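Local structure of lipase chaperone (Burkholderia glumae, 2ES4) at residues Ala58-Leu63 with Gln96-Pro101; Ala84-Phe89 with Arg130-Tyr135. The protein assists the folding of an extracellular lipase as that enzyme passes through the periplasm, acting as its dedicated chaperone. All coordinates share one frame; numbering follows the deposited sequence.

In the fold
Both contacts lie in the N-terminal helical part of the chaperone, on the same side of the chain's centre and about 23 Å from it, with their own centres about 17 Å apart. Along the chain their segments alternate: 58-63, 84-89, 96-101, 130-135. Interaction 1 joins two loops, one before helix 84-90 and one leading into helix 101-116; interaction 2 packs helix 84-90 against helix 120-137. They do not touch, the nearest atoms being about 5 Å apart, but both lean on helix 101-116, interaction 1 through Leu107 and interaction 2 through Val108. Together they hold the loops around helix 84-90, and that helix with helix 120-137, in one region that also meets the other protein chain.

Interaction 1 (Ala58-Leu63 with Gln96-Pro101); sequences ALPGAL and QGELTP
Glu98 reaches across from the loop ahead of helix 101-116 and puts one carboxylate oxygen on the turn at Pro60-Leu63. The sole hydrogen bond between the two segments runs from Ala62 N to Glu98 OE1, 3.2 Å long and fairly straight, with an N-H...O angle of 165°. It uses the syn side of OE1, and the donor sits 19° out of the carboxylate plane. CG lies beside the backbone N of Glu98 and anti to its carbonyl carbon (chi1 -52°), and the chain runs extended beyond CG, which carries the acid over to the neighbouring loop.

The same oxygen also makes the close nonbonded approaches. Pro60 CB is 3.4 Å from Glu98 OE1, and Ala62 CB is 3.5 Å from that oxygen. Gly61 N lies 3.5 Å from Glu98 OE1, but its hydrogen points elsewhere, so it is the Ala62 N-H that would probably steady the negative charge.

What receives the acid is a beta turn of the 3-10-like type III: Leu63 N bonds back to Pro60 O at 2.9 Å, with Gly61 and Ala62 at the two corners in helical backbone conformations. Ala62 N, at the second corner, is the donor to Glu98. On the other loop Thr100 is an N-cap, its OG1 accepting from Ala103 N at the start of helix 101-116.

Apolar side chains supply a second link, made through a shared neighbour, since Leu63 and Leu99 both pack on Leu107 of helix 101-116.

Polar links also run to the other protein chain of the complex, probably the lipase client. A basic side chain there bonds to Ala62 O, and a polar one makes a weak hydrogen bond to Glu98 OE2.

Interaction 2 (Ala84-Phe89 with Arg130-Tyr135); sequences AVREFF and RRYRAY
Tyr132 carries its CG anti to the backbone N (chi1 -162°), which swings the ring off helix 120-137 toward Phe89 and Arg86 of helix 84-90. Arg86 starts the same way (chi1 175°) and stays extended from CG to NE, so that this part of its chain runs past the phenol oxygen. This is buried helix-to-helix packing in an all-helical domain, one tyrosine spanning two residues a helix turn apart.

Halfway along the tyrosine the contact is apolar. Phe89 CB meets the ring at its edge, close to its plane, 3.7 Å from Tyr132 CD1 and equally near CE1. The two aromatic side chains run antiparallel, each passing alongside the other rather than stacking. Phe89 instead has its ring nearly parallel to that of Trp129, while Phe180 of helix 177-198 meets the Tyr132 ring edge-to-face.

At the far end the groups are polar, but no hydrogen bond joins them directly. The guanidinium plane stands 78° from the phenol plane. Asp90 links the two, its OD1 hydrogen-bonded to the tyrosine hydroxyl and its OD2 in a salt bridge with Arg86 NE. NH1 is tied to helix 177-198, by a hydrogen bond to Phe180 O and a salt bridge to Glu184 OE1. Tyr132 OH itself stays 3.7 Å from Arg86 NE and 3.8 Å from Arg86 CG.

Interaction 1 (Ala58-Leu63 with Gln96-Pro101)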
loop_
_atom_site.group_PDB
_atom_site.type_symbol
_atom_site.label_atom_id
_atom_site.label_comp_id
_atom_site.label_asym_id
_atom_site.label_seq_id
_atom_site.Cartn_x
_atom_site.Cartn_y
_atom_site.Cartn_z
ATOM N N ALA B 58 3.353 19.171 17.167
ATOM C CA ALA B 58 2.480 20.334 17.302
ATOM C C ALA B 58 1.135 20.176 16.609
ATOM O O ALA B 58 0.151 20.811 16.990
ATOM C CB ALA B 58 3.193 21.579 16.793
ATOM N N LEU B 59 1.109 19.347 15.569
ATOM C CA LEU B 59 -0.102 19.116 14.789
ATOM C C LEU B 59 -0.641 17.716 15.018
ATOM O O LEU B 59 0.083 16.862 15.544
ATOM C CB LEU B 59 0.204 19.323 13.294
ATOM C CG LEU B 59 0.219 20.735 12.698
ATOM C CD1 LEU B 59 -1.163 21.355 12.755
ATOM C CD2 LEU B 59 1.235 21.609 13.407
ATOM N N PRO B 60 -1.921 17.451 14.643
ATOM C CA PRO B 60 -2.422 16.089 14.856
ATOM C C PRO B 60 -1.564 15.122 14.035
ATOM O O PRO B 60 -0.970 15.528 13.027
ATOM C CB PRO B 60 -3.858 16.170 14.340
ATOM C CG PRO B 60 -3.824 17.293 13.351
ATOM C CD PRO B 60 -2.980 18.291 14.045
ATOM N N GLY B 61 -1.448 13.884 14.510
ATOM C CA GLY B 61 -0.629 12.881 13.844
ATOM C C GLY B 61 -0.742 12.791 12.334
ATOM O O GLY B 61 0.277 12.684 11.651
ATOM N N ALA B 62 -1.962 12.918 11.813
ATOM C CA ALA B 62 -2.200 12.850 10.370
ATOM C C ALA B 62 -1.412 13.878 9.560
ATOM O O ALA B 62 -0.979 13.591 8.446
ATOM C CB ALA B 62 -3.676 12.987 10.074
ATOM N N LEU B 63 -1.190 15.053 10.151
ATOM C CA LEU B 63 -0.477 16.137 9.480
ATOM C C LEU B 63 0.945 16.382 9.960
ATOM O O LEU B 63 1.758 16.918 9.210
ATOM C CB LEU B 63 -1.277 17.438 9.604
ATOM C CG LEU B 63 -2.757 17.384 9.214
ATOM C CD1 LEU B 63 -3.427 18.689 9.560
ATOM C CD2 LEU B 63 -2.909 17.066 7.740
ATOM N N GLN B 96 -9.479 15.049 9.913
ATOM C CA GLN B 96 -10.870 15.112 10.377
ATOM C C GLN B 96 -11.254 14.070 11.430
ATOM O O GLN B 96 -12.116 14.325 12.271
ATOM C CB GLN B 96 -11.841 15.030 9.198
ATOM C CG GLN B 96 -11.870 13.691 8.489
ATOM C CD GLN B 96 -12.832 13.650 7.328
ATOM O OE1 GLN B 96 -12.808 14.510 6.447
ATOM N NE2 GLN B 96 -13.687 12.637 7.317
ATOM N N GLY B 97 -10.588 12.916 11.394
ATOM C CA GLY B 97 -10.876 11.861 12.346
ATOM C C GLY B 97 -10.294 12.076 13.730
ATOM O O GLY B 97 -10.651 11.364 14.669
ATOM N N GLU B 98 -9.397 13.052 13.859
ATOM C CA GLU B 98 -8.753 13.346 15.136
ATOM C C GLU B 98 -9.150 14.711 15.671
ATOM O O GLU B 98 -8.626 15.153 16.695
ATOM C CB GLU B 98 -7.228 13.307 14.988
ATOM C CG GLU B 98 -6.691 12.053 14.366
ATOM C CD GLU B 98 -5.192 12.062 14.181
ATOM O OE1 GLU B 98 -4.674 12.947 13.468
ATOM O OE2 GLU B 98 -4.535 11.161 14.735
ATOM N N LEU B 99 -10.054 15.389 14.967
ATOM C CA LEU B 99 -10.493 16.724 15.360
ATOM C C LEU B 99 -11.998 16.861 15.396
ATOM O O LEU B 99 -12.719 16.137 14.705
ATOM C CB LEU B 99 -9.935 17.773 14.392
ATOM C CG LEU B 99 -8.420 17.904 14.209
ATOM C CD1 LEU B 99 -8.116 18.849 13.081
ATOM C CD2 LEU B 99 -7.777 18.346 15.508
ATOM N N THR B 100 -12.473 17.786 16.226
ATOM C CA THR B 100 -13.899 18.064 16.325
ATOM C C THR B 100 -14.203 18.904 15.086
ATOM O O THR B 100 -13.283 19.514 14.520
ATOM C CB THR B 100 -14.232 18.893 17.593
ATOM O OG1 THR B 100 -13.586 20.167 17.523
ATOM C CG2 THR B 100 -13.813 18.160 18.837
ATOM N N PRO B 101 -15.475 18.930 14.625
ATOM C CA PRO B 101 -15.803 19.735 13.441
ATOM C C PRO B 101 -15.340 21.193 13.576
ATOM O O PRO B 101 -14.790 21.762 12.630
ATOM C CB PRO B 101 -17.321 19.633 13.387
ATOM C CG PRO B 101 -17.567 18.245 13.894
ATOM C CD PRO B 101 -16.663 18.171 15.075
#

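Interaction 2 (Ala84-Phe89 with Arg130-Tyr135)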
loop_
_atom_site.group_PDB
_atom_site.type_symbol
_atom_site.label_atom_id
_atom_site.label_comp_id
_atom_site.label_asym_id
_atom_site.label_seq_id
_atom_site.Cartn_x
_atom_site.Cartn_y
_atom_site.Cartn_z
ATOM N N ALA B 84 -5.537 21.619 -7.593
ATOM C CA ALA B 84 -4.622 21.939 -6.502
ATOM C C ALA B 84 -5.367 22.589 -5.338
ATOM O O ALA B 84 -4.984 22.417 -4.182
ATOM C CB ALA B 84 -3.514 22.839 -6.987
ATOM N N VAL B 85 -6.460 23.289 -5.647
ATOM C CA VAL B 85 -7.278 23.931 -4.620
ATOM C C VAL B 85 -7.910 22.856 -3.742
ATOM O O VAL B 85 -7.897 22.969 -2.518
ATOM C CB VAL B 85 -8.389 24.809 -5.231
ATOM C CG1 VAL B 85 -9.283 25.394 -4.143
ATOM C CG2 VAL B 85 -7.783 25.930 -6.027
ATOM N N ARG B 86 -8.426 21.804 -4.380
ATOM C CA ARG B 86 -9.050 20.689 -3.672
ATOM C C ARG B 86 -8.042 19.897 -2.851
ATOM O O ARG B 86 -8.361 19.434 -1.755
ATOM C CB ARG B 86 -9.733 19.741 -4.655
ATOM C CG ARG B 86 -10.311 18.489 -4.000
ATOM C CD ARG B 86 -10.575 17.402 -4.991
ATOM N NE ARG B 86 -10.824 16.126 -4.329
ATOM C CZ ARG B 86 -10.982 14.965 -4.958
ATOM N NH1 ARG B 86 -10.927 14.897 -6.286
ATOM N NH2 ARG B 86 -11.190 13.859 -4.254
ATOM N N GLU B 87 -6.838 19.729 -3.394
ATOM C CA GLU B 87 -5.786 18.985 -2.702
ATOM C C GLU B 87 -5.412 19.655 -1.390
ATOM O O GLU B 87 -5.117 18.975 -0.406
ATOM C CB GLU B 87 -4.558 18.829 -3.585
ATOM C CG GLU B 87 -4.826 18.053 -4.860
ATOM C CD GLU B 87 -3.561 17.736 -5.618
ATOM O OE1 GLU B 87 -2.825 18.672 -5.984
ATOM O OE2 GLU B 87 -3.308 16.539 -5.861
ATOM N N PHE B 88 -5.487 20.986 -1.370
ATOM C CA PHE B 88 -5.205 21.755 -0.167
ATOM C C PHE B 88 -6.176 21.369 0.947
ATOM O O PHE B 88 -5.759 21.097 2.072
ATOM C CB PHE B 88 -5.284 23.257 -0.448
ATOM C CG PHE B 88 -5.260 24.102 0.791
ATOM C CD1 PHE B 88 -4.057 24.314 1.483
ATOM C CD2 PHE B 88 -6.456 24.649 1.306
ATOM C CE1 PHE B 88 -4.042 25.056 2.682
ATOM C CE2 PHE B 88 -6.453 25.384 2.494
ATOM C CZ PHE B 88 -5.245 25.589 3.186
ATOM N N PHE B 89 -7.465 21.383 0.623
ATOM C CA PHE B 89 -8.507 21.041 1.580
ATOM C C PHE B 89 -8.486 19.593 2.023
ATOM O O PHE B 89 -8.612 19.322 3.213
ATOM C CB PHE B 89 -9.877 21.392 1.029
ATOM C CG PHE B 89 -10.098 22.858 0.859
ATOM C CD1 PHE B 89 -10.137 23.703 1.978
ATOM C CD2 PHE B 89 -10.246 23.412 -0.421
ATOM C CE1 PHE B 89 -10.320 25.093 1.829
ATOM C CE2 PHE B 89 -10.430 24.802 -0.589
ATOM C CZ PHE B 89 -10.466 25.645 0.542
ATOM N N ARG B 130 -16.502 26.880 2.127
ATOM C CA ARG B 130 -17.921 26.836 2.453
ATOM C C ARG B 130 -18.667 25.906 1.501
ATOM O O ARG B 130 -19.410 25.023 1.933
ATOM C CB ARG B 130 -18.536 28.228 2.406
ATOM N N ARG B 131 -18.406 26.066 0.207
ATOM C CA ARG B 131 -19.040 25.241 -0.812
ATOM C C ARG B 131 -18.603 23.780 -0.762
ATOM O O ARG B 131 -19.404 22.885 -1.036
ATOM C CB ARG B 131 -18.798 25.831 -2.195
ATOM C CG ARG B 131 -19.762 26.954 -2.530
ATOM C CD ARG B 131 -19.531 27.511 -3.923
ATOM N NE ARG B 131 -18.403 28.438 -3.972
ATOM C CZ ARG B 131 -18.092 29.188 -5.027
ATOM N NH1 ARG B 131 -18.821 29.126 -6.135
ATOM N NH2 ARG B 131 -17.051 30.009 -4.971
ATOM N N TYR B 132 -17.351 23.544 -0.367
ATOM C CA TYR B 132 -16.829 22.188 -0.262
ATOM C C TYR B 132 -17.482 21.448 0.886
ATOM O O TYR B 132 -17.940 20.326 0.718
ATOM C CB TYR B 132 -15.310 22.185 -0.089
ATOM C CG TYR B 132 -14.642 20.857 -0.393
ATOM C CD1 TYR B 132 -13.316 20.625 -0.005
ATOM C CD2 TYR B 132 -15.318 19.833 -1.108
ATOM C CE1 TYR B 132 -12.667 19.405 -0.317
ATOM C CE2 TYR B 132 -14.686 18.620 -1.424
ATOM C CZ TYR B 132 -13.359 18.415 -1.024
ATOM O OH TYR B 132 -12.746 17.226 -1.317
ATOM N N ARG B 133 -17.532 22.088 2.048
ATOM C CA ARG B 133 -18.145 21.479 3.219
ATOM C C ARG B 133 -19.637 21.239 3.002
ATOM O O ARG B 133 -20.199 20.291 3.546
ATOM C CB ARG B 133 -17.900 22.335 4.456
ATOM C CG ARG B 133 -18.520 23.704 4.418
ATOM C CD ARG B 133 -18.062 24.563 5.552
ATOM N NE ARG B 133 -18.249 23.874 6.816
ATOM C CZ ARG B 133 -17.962 24.391 8.002
ATOM N NH1 ARG B 133 -17.471 25.621 8.100
ATOM N NH2 ARG B 133 -18.153 23.666 9.093
ATOM N N ALA B 134 -20.254 22.074 2.161
ATOM C CA ALA B 134 -21.670 21.937 1.828
ATOM C C ALA B 134 -21.830 20.650 1.029
ATOM O O ALA B 134 -22.835 19.955 1.157
ATOM C CB ALA B 134 -22.146 23.121 1.017
ATOM N N TYR B 135 -20.793 20.317 0.257
ATOM C CA TYR B 135 -20.761 19.105 -0.550
ATOM C C TYR B 135 -20.836 17.869 0.332
ATOM O O TYR B 135 -21.597 16.957 0.032
ATOM C CB TYR B 135 -19.501 19.101 -1.436
ATOM C CG TYR B 135 -19.202 17.814 -2.158
ATOM C CD1 TYR B 135 -18.603 16.722 -1.486
ATOM C CD2 TYR B 135 -19.516 17.668 -3.512
ATOM C CE1 TYR B 135 -18.345 15.518 -2.139
ATOM C CE2 TYR B 135 -19.254 16.460 -4.185
ATOM C CZ TYR B 135 -18.665 15.396 -3.489
ATOM O OH TYR B 135 -18.383 14.226 -4.143
#